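Local structure of N-acetylmuramoyl-L-alanine amidase (6SRT) at residues W31-S36 / G67-G72; F39-I44 / R102-A107. The protein probably hydrolyses the amide bond between N-acetylmuramic acid and L-alanine in bacterial peptidoglycan, acting as a zinc-dependent endolysin of the amidase 2 family. One frame throughout, in Å; residues are numbered along the deposited sequence. Where two conformers were deposited one is given.

Contact 1: W31-S36 / G67-G72; sequences WATPLS and GWSGIG
Two loops of the amidase fold meet here, one running from strand 24-25 to strand 43-48, the other leaving helix 56-65, where G67 ends the helix in a Schellman motif whose positive phi suits glycine. S69 is the hub. Its carbonyl oxygen receives the backbone N-H of A32, 2.9 Å from A32 N to S69 O and nearly straight at 175°, in the carbonyl plane on a lone pair. Its hydroxyl donates to the carbonyl of T33, with S69 OG 2.6 Å from T33 O. A chi1 of -174° turns OG away from the backbone N of S69 and into the bend of residues 31-33, where a short hydroxyl side chain is well suited to reach T33 O from close range. The indole of W31 brings its six-membered ring alongside: CZ3 lies 3.5 Å from G70 CA, where glycine leaves room for it, and CH2 is 3.7 Å from I71 CG2. The carbonyl oxygen of I71 sits at the indole edge, in its plane, while L35 CD1 lies over one ring face. On the solvent side, water 1 joins the T33 hydroxyl to G67 O, to which it donates. The 67-72 loop is tied back to helix 56-65 by D60, H63 and K64, and R87, beyond strand 83-85, bonds the carbonyls of G70 and I71 and touches W31.

Contact 2: F39-I44 / R102-A107; sequences FNPNMI and RAFGIA
F39 points the edge of its ring at the face of F104, an edge-to-face (T-shaped) pair with centroids 5.3 Å apart and planes at 83°. With CG anti to the backbone N (chi1 180°), the F39 ring extends toward the start of strand 103-108, and its edge also meets A103 O. P41 adds to this apolar cluster: its CB and CG lie against the CE2 side of the F104 ring, CB at 3.6 Å from CE2, while its CD lies over a face of F39. Beyond the cluster the segments become neighbouring parallel strands of the central sheet, M43 bridging to A103 and I44 to F104. The N-H of F104 bonds to M43 O (N to O 3.0 Å), and just before the strands N42 N donates to R102 O at 2.8 Å. M43 and A103 project on one face; I44 and F104 on the other, where helix 119-136 packs with L132 touching both. There I44 CG2 also reaches I106 CD1, 3.6 Å away, branched aliphatic chains suiting the buried sheet-helix layer. At the outer end, in the conformer given for R102, its side chain folds back to N42. In that conformer R102 NE donates to N42 OD1 at 2.7 Å, on a lone pair in the carbonyl plane, and R102 NH2 adds a weak second bond at 3.3 Å to that same N42 OD1.

Contact 1 and contact 2 lie about 16 Å apart between centres and do not touch, though their first segments nearly follow one another: after 31-36 the chain needs only two residues to reach 39-44. Their segments alternate along the sequence, so the chain passes through 67-72 before returning at 102-107 to pair with 39-44. Contact 1 is a peripheral join between loops, whereas contact 2 belongs to the core sheet, whose strand 43-48 continues to the zinc ligand H47. The zinc, bound by H47, H144 and C152, is about 10 Å from the I106 side chain in contact 2 and about 11 Å from that of W68 in contact 1.

Contact 1: W31-S36 / G67-G72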
loop_
_atom_site.group_PDB
_atom_site.type_symbol
_atom_site.label_atom_id
_atom_site.label_comp_id
_atom_site.label_asym_id
_atom_site.label_seq_id
_atom_site.Cartn_x
_atom_site.Cartn_y
_atom_site.Cartn_z
ATOM N N TRP A 31 9.735 -1.115 -15.773
ATOM C CA TRP A 31 9.504 0.262 -15.340
ATOM C C TRP A 31 9.712 1.180 -16.501
ATOM O O TRP A 31 10.739 1.086 -17.227
ATOM C CB TRP A 31 10.457 0.564 -14.191
ATOM C CG TRP A 31 10.191 -0.242 -12.949
ATOM C CD1 TRP A 31 10.847 -1.364 -12.532
ATOM C CD2 TRP A 31 9.053 -0.083 -12.063
ATOM N NE1 TRP A 31 10.229 -1.884 -11.433
ATOM C CE2 TRP A 31 9.099 -1.174 -11.159
ATOM C CE3 TRP A 31 8.002 0.840 -11.974
ATOM C CZ2 TRP A 31 8.147 -1.321 -10.165
ATOM C CZ3 TRP A 31 7.093 0.706 -10.955
ATOM C CH2 TRP A 31 7.158 -0.355 -10.080
ATOM N N ALA A 32 8.734 2.023 -16.774
ATOM C CA ALA A 32 8.740 2.857 -17.970
ATOM C C ALA A 32 9.752 3.998 -17.850
ATOM O O ALA A 32 10.459 4.316 -18.790
ATOM C CB ALA A 32 7.386 3.413 -18.280
ATOM N N THR A 33 9.770 4.666 -16.709
ATOM C CA THR A 33 10.550 5.885 -16.481
ATOM C C THR A 33 11.460 5.618 -15.295
ATOM O O THR A 33 11.248 4.734 -14.467
ATOM C CB THR A 33 9.621 7.091 -16.236
ATOM O OG1 THR A 33 8.884 6.919 -15.027
ATOM C CG2 THR A 33 8.640 7.324 -17.359
ATOM N N PRO A 34 12.533 6.413 -15.113
ATOM C CA PRO A 34 13.511 6.121 -14.064
ATOM C C PRO A 34 12.880 6.218 -12.681
ATOM O O PRO A 34 12.249 7.222 -12.370
ATOM C CB PRO A 34 14.596 7.190 -14.248
ATOM C CG PRO A 34 14.496 7.584 -15.658
ATOM C CD PRO A 34 13.014 7.484 -15.980
ATOM N N LEU A 35 13.112 5.197 -11.885
ATOM C CA LEU A 35 12.743 5.239 -10.461
ATOM C C LEU A 35 13.744 6.095 -9.713
ATOM O O LEU A 35 14.931 6.032 -9.931
ATOM C CB LEU A 35 12.691 3.827 -9.871
ATOM C CG LEU A 35 11.590 2.936 -10.414
ATOM C CD1 LEU A 35 11.688 1.577 -9.777
ATOM C CD2 LEU A 35 10.215 3.512 -10.272
ATOM N N SER A 36 13.208 6.871 -8.783
ATOM C CA SER A 36 14.042 7.567 -7.804
ATOM C C SER A 36 14.141 6.707 -6.537
ATOM O O SER A 36 13.089 6.252 -6.047
ATOM C CB SER A 36 13.458 8.904 -7.483
ATOM O OG SER A 36 14.196 9.509 -6.411
ATOM N N GLY A 67 1.002 8.146 -16.479
ATOM C CA GLY A 67 2.308 8.801 -16.573
ATOM C C GLY A 67 3.315 8.380 -15.554
ATOM O O GLY A 67 4.426 8.934 -15.542
ATOM N N TRP A 68 2.965 7.440 -14.676
ATOM C CA TRP A 68 3.899 6.936 -13.678
ATOM C C TRP A 68 4.805 5.890 -14.300
ATOM O O TRP A 68 4.538 5.306 -15.360
ATOM C CB TRP A 68 3.168 6.430 -12.453
ATOM C CG TRP A 68 2.153 7.368 -11.908
ATOM C CD1 TRP A 68 0.929 6.939 -11.482
ATOM C CD2 TRP A 68 2.183 8.784 -11.689
ATOM N NE1 TRP A 68 0.210 8.003 -11.037
ATOM C CE2 TRP A 68 0.923 9.135 -11.185
ATOM C CE3 TRP A 68 3.053 9.819 -11.905
ATOM C CZ2 TRP A 68 0.563 10.402 -10.742
ATOM C CZ3 TRP A 68 2.680 11.113 -11.557
ATOM C CH2 TRP A 68 1.417 11.416 -11.028
ATOM N N SER A 69 5.876 5.553 -13.581
ATOM C CA SER A 69 6.775 4.536 -14.128
ATOM C C SER A 69 6.088 3.171 -14.211
ATOM O O SER A 69 6.407 2.311 -15.050
ATOM C CB SER A 69 8.016 4.478 -13.249
ATOM O OG SER A 69 8.960 3.582 -13.859
ATOM N N GLY A 70 5.145 2.894 -13.284
ATOM C CA GLY A 70 4.468 1.616 -13.128
ATOM C C GLY A 70 3.713 1.682 -11.818
ATOM O O GLY A 70 3.503 2.786 -11.270
ATOM N N ILE A 71 3.273 0.532 -11.371
ATOM C CA ILE A 71 2.484 0.396 -10.128
ATOM C C ILE A 71 3.054 1.333 -9.093
ATOM O O ILE A 71 4.256 1.274 -8.734
ATOM C CB ILE A 71 2.402 -1.052 -9.694
ATOM C CG1 ILE A 71 1.542 -1.175 -8.400
ATOM C CG2 ILE A 71 3.744 -1.695 -9.553
ATOM C CD1 ILE A 71 1.035 -2.559 -8.149
ATOM N N GLY A 72 2.167 2.213 -8.554
ATOM C CA GLY A 72 2.606 3.265 -7.657
ATOM C C GLY A 72 2.664 2.872 -6.202
ATOM O O GLY A 72 3.240 3.615 -5.412
HETATM O O HOH W 1 6.967 8.889 -14.508
#

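Contact 2: F39-I44 / R102-A107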
loop_
_atom_site.group_PDB
_atom_site.type_symbol
_atom_site.label_atom_id
_atom_site.label_comp_id
_atom_site.label_asym_id
_atom_site.label_seq_id
_atom_site.Cartn_x
_atom_site.Cartn_y
_atom_site.Cartn_z
ATOM N N PHE A 39 14.237 8.108 -1.321
ATOM C CA PHE A 39 13.028 7.731 -0.580
ATOM C C PHE A 39 13.429 7.518 0.876
ATOM O O PHE A 39 14.358 6.803 1.118
ATOM C CB PHE A 39 12.517 6.427 -1.186
ATOM C CG PHE A 39 11.274 5.850 -0.571
ATOM C CD1 PHE A 39 10.085 6.533 -0.489
ATOM C CD2 PHE A 39 11.295 4.550 -0.063
ATOM C CE1 PHE A 39 8.957 5.966 0.065
ATOM C CE2 PHE A 39 10.152 3.954 0.424
ATOM C CZ PHE A 39 8.982 4.667 0.529
ATOM N N ASN A 40 12.751 8.234 1.770
ATOM C CA ASN A 40 13.124 8.208 3.196
ATOM C C ASN A 40 11.822 8.048 3.967
ATOM O O ASN A 40 11.274 9.021 4.495
ATOM C CB ASN A 40 13.902 9.466 3.565
ATOM C CG ASN A 40 15.256 9.512 2.891
ATOM O OD1 ASN A 40 16.245 9.004 3.471
ATOM N ND2 ASN A 40 15.273 10.097 1.738
ATOM N N PRO A 41 11.284 6.828 4.057
ATOM C CA PRO A 41 9.944 6.679 4.590
ATOM C C PRO A 41 9.836 6.912 6.085
ATOM O O PRO A 41 10.663 6.404 6.855
ATOM C CB PRO A 41 9.589 5.238 4.212
ATOM C CG PRO A 41 10.931 4.550 4.084
ATOM C CD PRO A 41 11.839 5.598 3.507
ATOM N N ASN A 42 8.818 7.660 6.468
ATOM C CA ASN A 42 8.459 7.869 7.872
ATOM C C ASN A 42 6.959 7.754 8.080
ATOM O O ASN A 42 6.455 8.148 9.150
ATOM C CB ASN A 42 9.071 9.112 8.439
ATOM C CG ASN A 42 8.520 10.371 7.791
ATOM O OD1 ASN A 42 7.560 10.351 7.035
ATOM N ND2 ASN A 42 9.139 11.509 8.105
ATOM N N MET A 43 6.232 7.199 7.106
ATOM C CA MET A 43 4.740 7.162 7.065
ATOM C C MET A 43 4.373 5.900 6.297
ATOM O O MET A 43 5.112 5.472 5.393
ATOM C CB MET A 43 4.197 8.422 6.385
ATOM C CG MET A 43 2.728 8.553 6.454
ATOM S SD MET A 43 2.224 9.924 5.367
ATOM C CE MET A 43 2.772 11.280 6.401
ATOM N N ILE A 44 3.217 5.308 6.659
ATOM C CA ILE A 44 2.536 4.312 5.843
ATOM C C ILE A 44 1.147 4.881 5.514
ATOM O O ILE A 44 0.474 5.372 6.401
ATOM C CB ILE A 44 2.403 2.976 6.580
ATOM C CG1 ILE A 44 3.740 2.342 6.820
ATOM C CG2 ILE A 44 1.438 2.039 5.879
ATOM C CD1 ILE A 44 3.724 1.270 7.830
ATOM N N ARG A 102 8.259 10.168 1.325
ATOM C CA ARG A 102 8.284 9.824 2.759
ATOM C C ARG A 102 7.276 8.720 3.136
ATOM O O ARG A 102 7.194 8.413 4.335
ATOM C CB ARG A 102 8.076 11.077 3.626
ATOM C CG ARG A 102 6.660 11.622 3.548
ATOM C CD ARG A 102 6.489 12.816 4.447
ATOM N NE ARG A 102 6.391 12.534 5.863
ATOM C CZ ARG A 102 5.933 13.386 6.766
ATOM N NH1 ARG A 102 5.570 14.591 6.387
ATOM N NH2 ARG A 102 5.851 13.044 8.035
ATOM N N ALA A 103 6.537 8.162 2.195
ATOM C CA ALA A 103 5.440 7.251 2.549
ATOM C C ALA A 103 5.481 5.959 1.770
ATOM O O ALA A 103 5.465 5.983 0.533
ATOM C CB ALA A 103 4.115 7.948 2.348
ATOM N N PHE A 104 5.414 4.855 2.488
ATOM C CA PHE A 104 4.966 3.593 1.859
ATOM C C PHE A 104 3.508 3.642 1.523
ATOM O O PHE A 104 2.699 4.222 2.257
ATOM C CB PHE A 104 5.196 2.423 2.812
ATOM C CG PHE A 104 6.633 2.023 2.969
ATOM C CD1 PHE A 104 7.289 1.419 1.896
ATOM C CD2 PHE A 104 7.280 2.184 4.192
ATOM C CE1 PHE A 104 8.627 1.071 2.015
ATOM C CE2 PHE A 104 8.612 1.781 4.295
ATOM C CZ PHE A 104 9.272 1.244 3.221
ATOM N N GLY A 105 3.190 3.085 0.381
ATOM C CA GLY A 105 1.784 2.968 -0.050
ATOM C C GLY A 105 1.375 1.520 -0.100
ATOM O O GLY A 105 1.986 0.685 -0.795
ATOM N N ILE A 106 0.326 1.145 0.661
ATOM C CA ILE A 106 -0.221 -0.226 0.740
ATOM C C ILE A 106 -1.633 -0.178 0.241
ATOM O O ILE A 106 -2.475 0.463 0.875
ATOM C CB ILE A 106 -0.169 -0.774 2.156
ATOM C CG1 ILE A 106 1.257 -0.786 2.747
ATOM C CG2 ILE A 106 -0.784 -2.178 2.177
ATOM C CD1 ILE A 106 1.326 -1.178 4.188
ATOM N N ALA A 107 -1.895 -0.832 -0.876
ATOM C CA ALA A 107 -3.228 -0.914 -1.449
ATOM C C ALA A 107 -3.837 -2.260 -1.133
ATOM O O ALA A 107 -3.157 -3.281 -1.220
ATOM C CB ALA A 107 -3.196 -0.723 -2.930
HETATM O O HOH W 2 5.502 10.843 9.503
#